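Local coordinates for beta-porphyranase B (Bacteroides plebeius, PDB 4AWD), which hydrolyses the red-algal sulfated polysaccharide porphyran at linkages between beta-D-galactose and alpha-L-galactose-6-sulfate, releasing mostly disaccharides, at residues K170-E181 with M203-Q214. Residues are numbered along the deposited sequence; the frame is centred on the assembly and turned at random.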
loop_
_atom_site.group_PDB
_atom_site.type_symbol
_atom_site.label_atom_id
_atom_site.label_comp_id
_atom_site.label_asym_id
_atom_site.label_seq_id
_atom_site.Cartn_x
_atom_site.Cartn_y
_atom_site.Cartn_z
ATOM N N LYS A 170 -15.821 -12.020 21.977
ATOM C CA LYS A 170 -15.736 -11.544 20.609
ATOM C C LYS A 170 -14.268 -11.326 20.235
ATOM O O LYS A 170 -13.472 -10.784 21.023
ATOM C CB LYS A 170 -16.546 -10.256 20.416
ATOM C CG LYS A 170 -18.061 -10.447 20.517
ATOM C CD LYS A 170 -18.803 -9.166 20.173
ATOM C CE LYS A 170 -20.299 -9.284 20.433
ATOM N NZ LYS A 170 -20.976 -7.999 20.132
ATOM N N THR A 171 -13.916 -11.777 19.033
ATOM C CA THR A 171 -12.609 -11.489 18.452
ATOM C C THR A 171 -12.743 -10.932 17.031
ATOM O O THR A 171 -13.748 -11.158 16.351
ATOM C CB THR A 171 -11.690 -12.731 18.441
ATOM O OG1 THR A 171 -12.053 -13.591 17.354
ATOM C CG2 THR A 171 -11.783 -13.490 19.749
ATOM N N TRP A 172 -11.721 -10.200 16.595
ATOM C CA TRP A 172 -11.685 -9.662 15.244
ATOM C C TRP A 172 -10.335 -9.898 14.604
ATOM O O TRP A 172 -9.307 -9.813 15.272
ATOM C CB TRP A 172 -11.998 -8.171 15.237
ATOM C CG TRP A 172 -13.351 -7.847 15.790
ATOM C CD1 TRP A 172 -14.538 -7.760 15.098
ATOM C CD2 TRP A 172 -13.657 -7.561 17.152
ATOM N NE1 TRP A 172 -15.557 -7.438 15.956
ATOM C CE2 TRP A 172 -15.047 -7.315 17.224
ATOM C CE3 TRP A 172 -12.890 -7.491 18.326
ATOM C CZ2 TRP A 172 -15.688 -6.998 18.428
ATOM C CZ3 TRP A 172 -13.528 -7.183 19.524
ATOM C CH2 TRP A 172 -14.915 -6.933 19.563
ATOM N N SER A 173 -10.363 -10.197 13.307
ATOM C CA SER A 173 -9.161 -10.287 12.497
ATOM C C SER A 173 -9.333 -9.601 11.141
ATOM O O SER A 173 -10.446 -9.477 10.623
ATOM C CB SER A 173 -8.741 -11.748 12.311
ATOM O OG SER A 173 -9.685 -12.451 11.516
ATOM N N SER A 174 -8.215 -9.130 10.599
ATOM C CA SER A 174 -8.140 -8.626 9.232
ATOM C C SER A 174 -6.720 -8.829 8.721
ATOM O O SER A 174 -5.846 -9.262 9.472
ATOM C CB SER A 174 -8.543 -7.156 9.149
ATOM O OG SER A 174 -7.621 -6.322 9.827
ATOM N N GLN A 175 -6.498 -8.552 7.441
ATOM C CA GLN A 175 -5.175 -8.717 6.851
ATOM C C GLN A 175 -4.785 -7.491 6.037
ATOM O O GLN A 175 -5.632 -6.689 5.649
ATOM C CB GLN A 175 -5.089 -9.987 5.994
ATOM C CG GLN A 175 -5.373 -11.286 6.741
ATOM C CD GLN A 175 -6.871 -11.564 6.892
ATOM O OE1 GLN A 175 -7.638 -11.449 5.940
ATOM N NE2 GLN A 175 -7.284 -11.927 8.100
ATOM N N GLU A 176 -3.493 -7.377 5.773
ATOM C CA GLU A 176 -2.923 -6.201 5.179
ATOM C C GLU A 176 -1.637 -6.612 4.482
ATOM O O GLU A 176 -0.762 -7.227 5.098
ATOM C CB GLU A 176 -2.622 -5.160 6.268
ATOM C CG GLU A 176 -2.149 -3.813 5.753
ATOM C CD GLU A 176 -2.097 -2.770 6.851
ATOM O OE1 GLU A 176 -2.516 -3.061 7.997
ATOM O OE2 GLU A 176 -1.621 -1.653 6.583
ATOM N N LEU A 177 -1.540 -6.266 3.205
ATOM C CA LEU A 177 -0.420 -6.668 2.374
ATOM C C LEU A 177 0.252 -5.423 1.816
ATOM O O LEU A 177 -0.302 -4.723 0.963
ATOM C CB LEU A 177 -0.895 -7.626 1.259
ATOM C CG LEU A 177 -0.034 -8.005 0.034
ATOM C CD1 LEU A 177 1.321 -8.544 0.431
ATOM C CD2 LEU A 177 -0.758 -9.040 -0.831
ATOM N N ASP A 178 1.427 -5.132 2.349
ATOM C CA ASP A 178 2.202 -3.951 1.962
ATOM C C ASP A 178 3.180 -4.342 0.882
ATOM O O ASP A 178 4.114 -5.108 1.135
ATOM C CB ASP A 178 2.962 -3.385 3.172
ATOM C CG ASP A 178 2.038 -2.707 4.171
ATOM O OD1 ASP A 178 1.309 -1.800 3.743
ATOM O OD2 ASP A 178 2.042 -3.076 5.370
ATOM N N ILE A 179 2.947 -3.844 -0.328
ATOM C CA ILE A 179 3.803 -4.180 -1.456
ATOM C C ILE A 179 5.027 -3.264 -1.451
ATOM O O ILE A 179 6.148 -3.725 -1.634
ATOM C CB ILE A 179 3.032 -4.171 -2.803
ATOM C CG1 ILE A 179 1.998 -5.307 -2.800
ATOM C CG2 ILE A 179 4.002 -4.341 -3.975
ATOM C CD1 ILE A 179 0.940 -5.256 -3.882
ATOM N N ILE A 180 4.815 -1.972 -1.219
ATOM C CA ILE A 180 5.935 -1.067 -0.960
ATOM C C ILE A 180 5.562 0.047 -0.002
ATOM O O ILE A 180 4.482 0.638 -0.115
ATOM C CB ILE A 180 6.564 -0.476 -2.278
ATOM C CG1 ILE A 180 7.817 0.362 -1.976
ATOM C CG2 ILE A 180 5.512 0.328 -3.112
ATOM C CD1 ILE A 180 8.989 -0.438 -1.361
ATOM N N GLU A 181 6.463 0.303 0.944
ATOM C CA GLU A 181 6.515 1.555 1.696
ATOM C C GLU A 181 7.898 2.155 1.483
ATOM O O GLU A 181 8.891 1.448 1.590
ATOM C CB GLU A 181 6.317 1.306 3.194
ATOM C CG GLU A 181 5.006 0.662 3.601
ATOM C CD GLU A 181 4.927 0.422 5.093
ATOM O OE1 GLU A 181 4.788 1.412 5.852
ATOM O OE2 GLU A 181 5.017 -0.751 5.524
ATOM N N MET A 203 13.554 -2.627 -0.316
ATOM C CA MET A 203 12.240 -3.164 -0.677
ATOM C C MET A 203 11.525 -3.468 0.624
ATOM O O MET A 203 11.539 -4.604 1.114
ATOM C CB MET A 203 12.404 -4.435 -1.527
ATOM C CG MET A 203 11.132 -5.022 -2.143
ATOM S SD MET A 203 10.407 -3.950 -3.400
ATOM C CE MET A 203 8.858 -4.787 -3.726
ATOM N N ASN A 204 10.943 -2.426 1.214
ATOM C CA ASN A 204 10.127 -2.581 2.415
ATOM C C ASN A 204 8.719 -3.087 2.087
ATOM O O ASN A 204 7.835 -2.319 1.713
ATOM C CB ASN A 204 10.068 -1.271 3.199
ATOM C CG ASN A 204 11.398 -0.575 3.256
ATOM O OD1 ASN A 204 12.357 -1.087 3.842
ATOM N ND2 ASN A 204 11.472 0.605 2.643
ATOM N N SER A 205 8.527 -4.391 2.210
ATOM C CA SER A 205 7.225 -5.006 1.969
ATOM C C SER A 205 6.872 -5.651 3.276
ATOM O O SER A 205 7.729 -5.719 4.162
ATOM C CB SER A 205 7.318 -6.060 0.875
ATOM O OG SER A 205 7.813 -5.482 -0.315
ATOM N N ASN A 206 5.631 -6.113 3.422
ATOM C CA ASN A 206 5.222 -6.667 4.692
ATOM C C ASN A 206 3.852 -7.319 4.634
ATOM O O ASN A 206 3.083 -7.090 3.697
ATOM C CB ASN A 206 5.225 -5.551 5.748
ATOM C CG ASN A 206 5.655 -6.031 7.129
ATOM O OD1 ASN A 206 5.785 -7.235 7.385
ATOM N ND2 ASN A 206 5.859 -5.076 8.039
ATOM N N THR A 207 3.560 -8.130 5.649
ATOM C CA THR A 207 2.249 -8.720 5.827
ATOM C C THR A 207 1.824 -8.532 7.271
ATOM O O THR A 207 2.652 -8.601 8.189
ATOM C CB THR A 207 2.267 -10.228 5.579
ATOM O OG1 THR A 207 3.042 -10.870 6.607
ATOM C CG2 THR A 207 2.835 -10.568 4.182
ATOM N N HIS A 208 0.526 -8.318 7.476
ATOM C CA HIS A 208 -0.021 -8.220 8.816
ATOM C C HIS A 208 -1.258 -9.092 8.924
ATOM O O HIS A 208 -2.168 -8.981 8.097
ATOM C CB HIS A 208 -0.393 -6.770 9.144
ATOM C CG HIS A 208 0.704 -5.785 8.882
ATOM N ND1 HIS A 208 1.555 -5.336 9.869
ATOM C CD2 HIS A 208 1.083 -5.155 7.746
ATOM C CE1 HIS A 208 2.421 -4.485 9.352
ATOM N NE2 HIS A 208 2.154 -4.355 8.065
ATOM N N TYR A 209 -1.285 -9.967 9.926
ATOM C CA TYR A 209 -2.533 -10.560 10.357
ATOM C C TYR A 209 -2.932 -9.830 11.632
ATOM O O TYR A 209 -2.274 -9.982 12.666
ATOM C CB TYR A 209 -2.375 -12.068 10.611
ATOM C CG TYR A 209 -3.692 -12.773 10.895
ATOM C CD1 TYR A 209 -4.185 -12.859 12.182
ATOM C CD2 TYR A 209 -4.444 -13.332 9.871
ATOM C CE1 TYR A 209 -5.387 -13.506 12.459
ATOM C CE2 TYR A 209 -5.659 -13.968 10.135
ATOM C CZ TYR A 209 -6.114 -14.056 11.438
ATOM O OH TYR A 209 -7.305 -14.678 11.737
ATOM N N TRP A 210 -3.989 -9.024 11.563
ATOM C CA TRP A 210 -4.419 -8.250 12.726
ATOM C C TRP A 210 -5.342 -9.082 13.592
ATOM O O TRP A 210 -6.317 -9.643 13.093
ATOM C CB TRP A 210 -5.130 -6.957 12.300
ATOM C CG TRP A 210 -4.217 -5.985 11.670
ATOM C CD1 TRP A 210 -4.014 -5.802 10.333
ATOM C CD2 TRP A 210 -3.350 -5.062 12.341
ATOM N NE1 TRP A 210 -3.074 -4.817 10.125
ATOM C CE2 TRP A 210 -2.647 -4.346 11.340
ATOM C CE3 TRP A 210 -3.109 -4.757 13.686
ATOM C CZ2 TRP A 210 -1.720 -3.337 11.644
ATOM C CZ3 TRP A 210 -2.183 -3.756 13.988
ATOM C CH2 TRP A 210 -1.497 -3.059 12.961
ATOM N N TYR A 211 -5.048 -9.158 14.884
ATOM C CA TYR A 211 -5.879 -9.933 15.801
ATOM C C TYR A 211 -6.182 -9.186 17.084
ATOM O O TYR A 211 -5.301 -8.528 17.659
ATOM C CB TYR A 211 -5.241 -11.276 16.136
ATOM C CG TYR A 211 -6.091 -12.142 17.048
ATOM C CD1 TYR A 211 -7.137 -12.906 16.532
ATOM C CD2 TYR A 211 -5.846 -12.195 18.419
ATOM C CE1 TYR A 211 -7.917 -13.715 17.352
ATOM C CE2 TYR A 211 -6.625 -12.998 19.258
ATOM C CZ TYR A 211 -7.658 -13.759 18.718
ATOM O OH TYR A 211 -8.432 -14.562 19.535
ATOM N N GLN A 212 -7.433 -9.311 17.533
ATOM C CA GLN A 212 -7.893 -8.644 18.735
ATOM C C GLN A 212 -9.047 -9.382 19.399
ATOM O O GLN A 212 -10.004 -9.786 18.742
ATOM C CB GLN A 212 -8.330 -7.222 18.397
ATOM C CG GLN A 212 -8.646 -6.369 19.613
ATOM C CD GLN A 212 -9.122 -4.997 19.237
ATOM O OE1 GLN A 212 -9.542 -4.759 18.107
ATOM N NE2 GLN A 212 -9.058 -4.078 20.185
ATOM N N GLU A 213 -8.942 -9.540 20.714
ATOM C CA GLU A 213 -10.029 -10.054 21.542
ATOM C C GLU A 213 -10.667 -8.873 22.255
ATOM O O GLU A 213 -9.974 -7.904 22.607
ATOM C CB GLU A 213 -9.498 -11.074 22.547
ATOM C CG GLU A 213 -9.008 -12.356 21.887
ATOM C CD GLU A 213 -8.299 -13.309 22.841
ATOM O OE1 GLU A 213 -8.211 -13.003 24.053
ATOM O OE2 GLU A 213 -7.827 -14.367 22.371
ATOM N N GLN A 214 -11.986 -8.937 22.450
ATOM C CA GLN A 214 -12.714 -7.829 23.069
ATOM C C GLN A 214 -12.211 -7.525 24.485
ATOM O O GLN A 214 -12.155 -8.408 25.348
ATOM C CB GLN A 214 -14.219 -8.083 23.071
ATOM C CG GLN A 214 -15.055 -6.831 23.340
ATOM C CD GLN A 214 -16.459 -6.955 22.796
ATOM O OE1 GLN A 214 -17.026 -8.053 22.775
ATOM N NE2 GLN A 214 -17.033 -5.833 22.344
HETATM O O HOH W 1 -16.294 -10.194 24.263
HETATM O O HOH W 2 -19.994 -5.738 21.452
HETATM O O HOH W 3 4.518 -2.439 7.588
#
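Glu176 OE1 takes a hydrogen bond from Trp210 NE1 (2.8 Å), met nearly along its C-O axis, with carboxylate and indole planes 27° apart. The bond spans two antiparallel strands, running through 170-181 and 203-214, in the beta-jelly-roll fold of the GH16 family. Glu176, Asp178 and Glu181 follow the family's ExDxxE pattern with its classic beta bulge, Ile179 and Ile180 both facing Phe151 of strand 149-163; Glu176 is the probable nucleophile, Glu181 the probable proton donor. Glu176 reaches the indole as an extended chain, CG anti to the backbone N (chi1 -174°). On the same face, Asp178 OD2 lies at the edge of the His208 imidazole, in its plane, and accepts a weak bond from NE2 (3.0 Å), the carboxylate turned 84° to the ring. His208 ND1 bonds Asp220, its stronger partner, so the ring has an acid at each nitrogen and its rotation is probably limited. Ser205 OG donates to Ile179 O (2.8 Å) from above the carbonyl plane. Beside it, Asn204 ND2 donates to Glu181 O (2.9 Å), which lies in the plane of the Asn204 amide. Tyr289 bonds Glu181 OE1, while OE2 accepts from a water 2.7 Å away that also takes a hydrogen bond from Asn206 ND2.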